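Local coordinates for protein D-alanine--D-alanine ligase (Acinetobacter baumannii ACICU, PDB 5D8D) that catalyses the ATP-dependent joining of two D-alanine molecules into D-alanyl-D-alanine, a building block for peptidoglycan in the bacterial cell wall, at residues Q29-Q41 with Y290-Q302. Residues are numbered along the deposited sequence; the frame is centred on the assembly and turned at random.
Sequences QAVLDALLRSGVQ and YSFDELCVAILEQ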
loop_
_atom_site.group_PDB
_atom_site.type_symbol
_atom_site.label_atom_id
_atom_site.label_comp_id
_atom_site.label_asym_id
_atom_site.label_seq_id
_atom_site.Cartn_x
_atom_site.Cartn_y
_atom_site.Cartn_z
ATOM N N GLN A 29 -1.496 17.987 20.260
ATOM C CA GLN A 29 -1.862 19.009 21.226
ATOM C C GLN A 29 -2.606 20.107 20.545
ATOM O O GLN A 29 -3.646 20.571 21.037
ATOM C CB GLN A 29 -0.627 19.615 21.888
ATOM C CG GLN A 29 -0.496 19.300 23.343
ATOM C CD GLN A 29 -1.557 19.978 24.146
ATOM O OE1 GLN A 29 -2.237 19.351 24.933
ATOM N NE2 GLN A 29 -1.741 21.245 23.912
ATOM N N ALA A 30 -2.091 20.569 19.409
ATOM C CA ALA A 30 -2.791 21.697 18.763
ATOM C C ALA A 30 -4.191 21.286 18.276
ATOM O O ALA A 30 -5.166 22.039 18.420
ATOM C CB ALA A 30 -1.967 22.287 17.636
ATOM N N VAL A 31 -4.303 20.062 17.756
ATOM C CA VAL A 31 -5.601 19.577 17.287
ATOM C C VAL A 31 -6.555 19.344 18.447
ATOM O O VAL A 31 -7.744 19.662 18.359
ATOM C CB VAL A 31 -5.463 18.321 16.435
ATOM C CG1 VAL A 31 -6.848 17.748 16.110
ATOM C CG2 VAL A 31 -4.719 18.667 15.171
ATOM N N LEU A 32 -6.036 18.803 19.535
ATOM C CA LEU A 32 -6.870 18.583 20.718
ATOM C C LEU A 32 -7.473 19.869 21.245
ATOM O O LEU A 32 -8.686 19.964 21.424
ATOM C CB LEU A 32 -6.066 17.889 21.817
ATOM C CG LEU A 32 -6.817 17.433 23.053
ATOM C CD1 LEU A 32 -7.855 16.385 22.694
ATOM C CD2 LEU A 32 -5.836 16.865 24.044
ATOM N N ASP A 33 -6.626 20.872 21.467
ATOM C CA ASP A 33 -7.094 22.180 21.936
ATOM C C ASP A 33 -8.128 22.807 21.015
ATOM O O ASP A 33 -9.033 23.492 21.478
ATOM C CB ASP A 33 -5.937 23.179 22.133
ATOM C CG ASP A 33 -5.076 22.882 23.365
ATOM O OD1 ASP A 33 -5.602 22.381 24.392
ATOM O OD2 ASP A 33 -3.856 23.191 23.310
ATOM N N ALA A 34 -7.974 22.609 19.725
ATOM C CA ALA A 34 -8.872 23.201 18.759
ATOM C C ALA A 34 -10.233 22.504 18.772
ATOM O O ALA A 34 -11.285 23.157 18.729
ATOM C CB ALA A 34 -8.249 23.157 17.351
ATOM N N LEU A 35 -10.220 21.180 18.813
ATOM C CA LEU A 35 -11.471 20.434 18.849
ATOM C C LEU A 35 -12.204 20.773 20.125
ATOM O O LEU A 35 -13.372 21.129 20.062
ATOM C CB LEU A 35 -11.235 18.924 18.700
ATOM C CG LEU A 35 -10.658 18.508 17.340
ATOM C CD1 LEU A 35 -10.315 17.023 17.325
ATOM C CD2 LEU A 35 -11.566 18.901 16.162
ATOM N N LEU A 36 -11.506 20.781 21.266
ATOM C CA LEU A 36 -12.136 21.147 22.567
ATOM C C LEU A 36 -12.731 22.563 22.587
ATOM O O LEU A 36 -13.862 22.768 23.051
ATOM C CB LEU A 36 -11.134 21.008 23.697
ATOM C CG LEU A 36 -10.713 19.578 24.036
ATOM C CD1 LEU A 36 -9.472 19.535 24.895
ATOM C CD2 LEU A 36 -11.847 18.866 24.770
ATOM N N ARG A 37 -12.015 23.549 22.057
ATOM C CA ARG A 37 -12.608 24.907 21.931
ATOM C C ARG A 37 -13.916 24.856 21.178
ATOM O O ARG A 37 -14.800 25.653 21.441
ATOM C CB ARG A 37 -11.717 25.837 21.134
ATOM C CG ARG A 37 -10.609 26.509 21.906
ATOM C CD ARG A 37 -9.681 27.108 20.860
ATOM N NE ARG A 37 -8.332 27.072 21.366
ATOM C CZ ARG A 37 -7.250 26.806 20.667
ATOM N NH1 ARG A 37 -7.314 26.558 19.352
ATOM N NH2 ARG A 37 -6.071 26.834 21.308
ATOM N N SER A 38 -13.989 23.964 20.182
ATOM C CA SER A 38 -15.164 23.813 19.315
ATOM C C SER A 38 -16.279 22.947 19.922
ATOM O O SER A 38 -17.258 22.625 19.249
ATOM C CB SER A 38 -14.752 23.256 17.956
ATOM O OG SER A 38 -13.649 23.946 17.425
ATOM N N GLY A 39 -16.125 22.546 21.177
ATOM C CA GLY A 39 -17.131 21.728 21.861
ATOM C C GLY A 39 -17.176 20.267 21.481
ATOM O O GLY A 39 -18.132 19.582 21.877
ATOM N N VAL A 40 -16.164 19.759 20.765
ATOM C CA VAL A 40 -16.111 18.308 20.505
ATOM C C VAL A 40 -15.448 17.583 21.681
ATOM O O VAL A 40 -14.602 18.148 22.334
ATOM C CB VAL A 40 -15.557 17.866 19.119
ATOM C CG1 VAL A 40 -15.397 19.000 18.127
ATOM C CG2 VAL A 40 -14.307 17.035 19.257
ATOM N N GLN A 41 -15.892 16.369 21.974
ATOM C CA GLN A 41 -15.386 15.598 23.119
ATOM C C GLN A 41 -14.145 14.885 22.661
ATOM O O GLN A 41 -14.209 13.710 22.365
ATOM C CB GLN A 41 -16.351 14.491 23.598
ATOM C CG GLN A 41 -17.627 14.903 24.290
ATOM C CD GLN A 41 -18.492 13.676 24.554
ATOM O OE1 GLN A 41 -18.080 12.756 25.271
ATOM N NE2 GLN A 41 -19.668 13.628 23.926
ATOM N N TYR A 290 -10.482 29.556 6.677
ATOM C CA TYR A 290 -10.578 28.641 7.827
ATOM C C TYR A 290 -9.692 29.138 8.937
ATOM O O TYR A 290 -8.498 29.311 8.756
ATOM C CB TYR A 290 -10.249 27.167 7.459
ATOM C CG TYR A 290 -11.261 26.464 6.548
ATOM C CD1 TYR A 290 -11.125 26.536 5.171
ATOM C CD2 TYR A 290 -12.339 25.755 7.047
ATOM C CE1 TYR A 290 -12.017 25.918 4.304
ATOM C CE2 TYR A 290 -13.263 25.132 6.175
ATOM C CZ TYR A 290 -13.077 25.212 4.805
ATOM O OH TYR A 290 -13.907 24.626 3.894
ATOM N N SER A 291 -10.262 29.359 10.107
ATOM C CA SER A 291 -9.400 29.458 11.295
ATOM C C SER A 291 -8.824 28.072 11.448
ATOM O O SER A 291 -9.302 27.133 10.808
ATOM C CB SER A 291 -10.198 29.822 12.550
ATOM O OG SER A 291 -10.999 28.732 13.003
ATOM N N PHE A 292 -7.817 27.937 12.293
ATOM C CA PHE A 292 -7.273 26.621 12.621
ATOM C C PHE A 292 -8.313 25.700 13.251
ATOM O O PHE A 292 -8.323 24.497 12.962
ATOM C CB PHE A 292 -6.091 26.758 13.561
ATOM C CG PHE A 292 -5.456 25.461 13.926
ATOM C CD1 PHE A 292 -4.460 24.917 13.126
ATOM C CD2 PHE A 292 -5.810 24.803 15.112
ATOM C CE1 PHE A 292 -3.813 23.741 13.494
ATOM C CE2 PHE A 292 -5.200 23.595 15.470
ATOM C CZ PHE A 292 -4.197 23.066 14.663
ATOM N N ASP A 293 -9.192 26.249 14.087
ATOM C CA ASP A 293 -10.241 25.434 14.738
ATOM C C ASP A 293 -11.293 24.976 13.721
ATOM O O ASP A 293 -11.792 23.858 13.804
ATOM C CB ASP A 293 -10.922 26.170 15.893
ATOM C CG ASP A 293 -9.955 26.614 16.965
ATOM O OD1 ASP A 293 -8.730 26.445 16.816
ATOM O OD2 ASP A 293 -10.427 27.188 17.966
ATOM N N GLU A 294 -11.604 25.838 12.761
ATOM C CA GLU A 294 -12.564 25.497 11.728
ATOM C C GLU A 294 -11.953 24.427 10.836
ATOM O O GLU A 294 -12.599 23.444 10.498
ATOM C CB GLU A 294 -12.981 26.733 10.912
ATOM C CG GLU A 294 -13.961 27.660 11.623
ATOM C CD GLU A 294 -14.008 29.080 11.059
ATOM O OE1 GLU A 294 -13.035 29.583 10.446
ATOM O OE2 GLU A 294 -15.050 29.730 11.252
ATOM N N LEU A 295 -10.688 24.598 10.490
ATOM C CA LEU A 295 -9.958 23.590 9.734
ATOM C C LEU A 295 -10.056 22.207 10.420
ATOM O O LEU A 295 -10.319 21.203 9.747
ATOM C CB LEU A 295 -8.489 24.024 9.553
ATOM C CG LEU A 295 -7.484 22.991 9.104
ATOM C CD1 LEU A 295 -7.923 22.447 7.753
ATOM C CD2 LEU A 295 -6.094 23.589 9.037
ATOM N N CYS A 296 -9.894 22.167 11.747
ATOM C CA CYS A 296 -9.921 20.910 12.470
ATOM C C CYS A 296 -11.307 20.302 12.437
ATOM O O CYS A 296 -11.455 19.140 12.172
ATOM C CB CYS A 296 -9.415 21.064 13.890
ATOM S SG CYS A 296 -7.634 21.405 13.999
ATOM N N VAL A 297 -12.344 21.082 12.647
ATOM C CA VAL A 297 -13.691 20.534 12.488
ATOM C C VAL A 297 -13.933 19.976 11.043
ATOM O O VAL A 297 -14.532 18.912 10.855
ATOM C CB VAL A 297 -14.742 21.576 12.907
ATOM C CG1 VAL A 297 -16.150 21.184 12.457
ATOM C CG2 VAL A 297 -14.709 21.732 14.426
ATOM N N ALA A 298 -13.435 20.675 10.044
ATOM C CA ALA A 298 -13.665 20.279 8.661
ATOM C C ALA A 298 -12.923 18.975 8.308
ATOM O O ALA A 298 -13.456 18.118 7.586
ATOM C CB ALA A 298 -13.273 21.413 7.716
ATOM N N ILE A 299 -11.701 18.816 8.801
ATOM C CA ILE A 299 -11.011 17.544 8.680
ATOM C C ILE A 299 -11.875 16.442 9.349
ATOM O O ILE A 299 -12.154 15.416 8.753
ATOM C CB ILE A 299 -9.577 17.623 9.252
ATOM C CG1 ILE A 299 -8.707 18.505 8.348
ATOM C CG2 ILE A 299 -8.926 16.243 9.389
ATOM C CD1 ILE A 299 -7.418 19.039 8.993
ATOM N N LEU A 300 -12.336 16.672 10.561
ATOM C CA LEU A 300 -13.089 15.654 11.280
ATOM C C LEU A 300 -14.437 15.324 10.595
ATOM O O LEU A 300 -14.979 14.241 10.764
ATOM C CB LEU A 300 -13.338 16.122 12.726
ATOM C CG LEU A 300 -13.929 15.107 13.693
ATOM C CD1 LEU A 300 -13.055 13.865 13.753
ATOM C CD2 LEU A 300 -14.025 15.731 15.065
ATOM N N GLU A 301 -14.988 16.278 9.856
ATOM C CA GLU A 301 -16.276 16.089 9.173
ATOM C C GLU A 301 -16.228 15.001 8.115
ATOM O O GLU A 301 -17.228 14.378 7.867
ATOM C CB GLU A 301 -16.772 17.399 8.575
ATOM C CG GLU A 301 -17.547 18.235 9.578
ATOM C CD GLU A 301 -17.868 19.615 9.058
ATOM O OE1 GLU A 301 -17.355 19.935 7.968
ATOM O OE2 GLU A 301 -18.627 20.357 9.739
ATOM N N GLN A 302 -15.059 14.720 7.560
ATOM C CA GLN A 302 -14.877 13.546 6.683
ATOM C C GLN A 302 -15.321 12.261 7.336
ATOM O O GLN A 302 -15.647 11.332 6.606
ATOM C CB GLN A 302 -13.424 13.308 6.274
ATOM C CG GLN A 302 -12.699 14.474 5.603
ATOM C CD GLN A 302 -11.172 14.503 5.897
ATOM O OE1 GLN A 302 -10.539 13.459 6.146
ATOM N NE2 GLN A 302 -10.582 15.693 5.820
#
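Arg-37 and Asp-293 supply the charged part of this helix-helix contact, a salt bridge with unequal arms. NH1 of Arg-37 gives its main bond to OD1 of Asp-293 at 2.9 Å, bent but nearly in the guanidinium plane and on the syn side of the oxygen. The same Arg-37 NH1 makes a weak, straighter bond to Asp-293 OD2 at 3.5 Å. Guanidinium and carboxylate lie 16° from coplanar. Beside the pair, Ser-38 turns its hydroxyl back to the helix it follows, where OG donates to Ala-34 O at 2.8 Å. That carbonyl also accepts from Ser-38 N, on the other face of its plane. Gly-39, with positive phi, completes a Schellman motif in which Val-40 N bonds to Leu-35 O and Gly-39 N to Leu-36 O. Helix 292-301 begins with a capping box: Glu-294 N donates to Ser-291 OG, and Ser-291 N to Glu-294 OE1. The two helices cross at -90°, joining the C-terminal helix of the chain to the N-terminal domain, whose parallel strands 9-13 and 60-63 are touched by Leu-35 and Leu-300. Toward the start of helix 292-301, CG of Phe-292 stands anti to the backbone N (chi1 -179°), which swings the ring edge-on to Ala-30 and Ala-34, with CE2 3.6 Å from Ala-34 CB. Cys-296 SG sits 3.8 Å from the same methyl, while Leu-35 CD2 packs on Cys-296 CB and Leu-300 CD2.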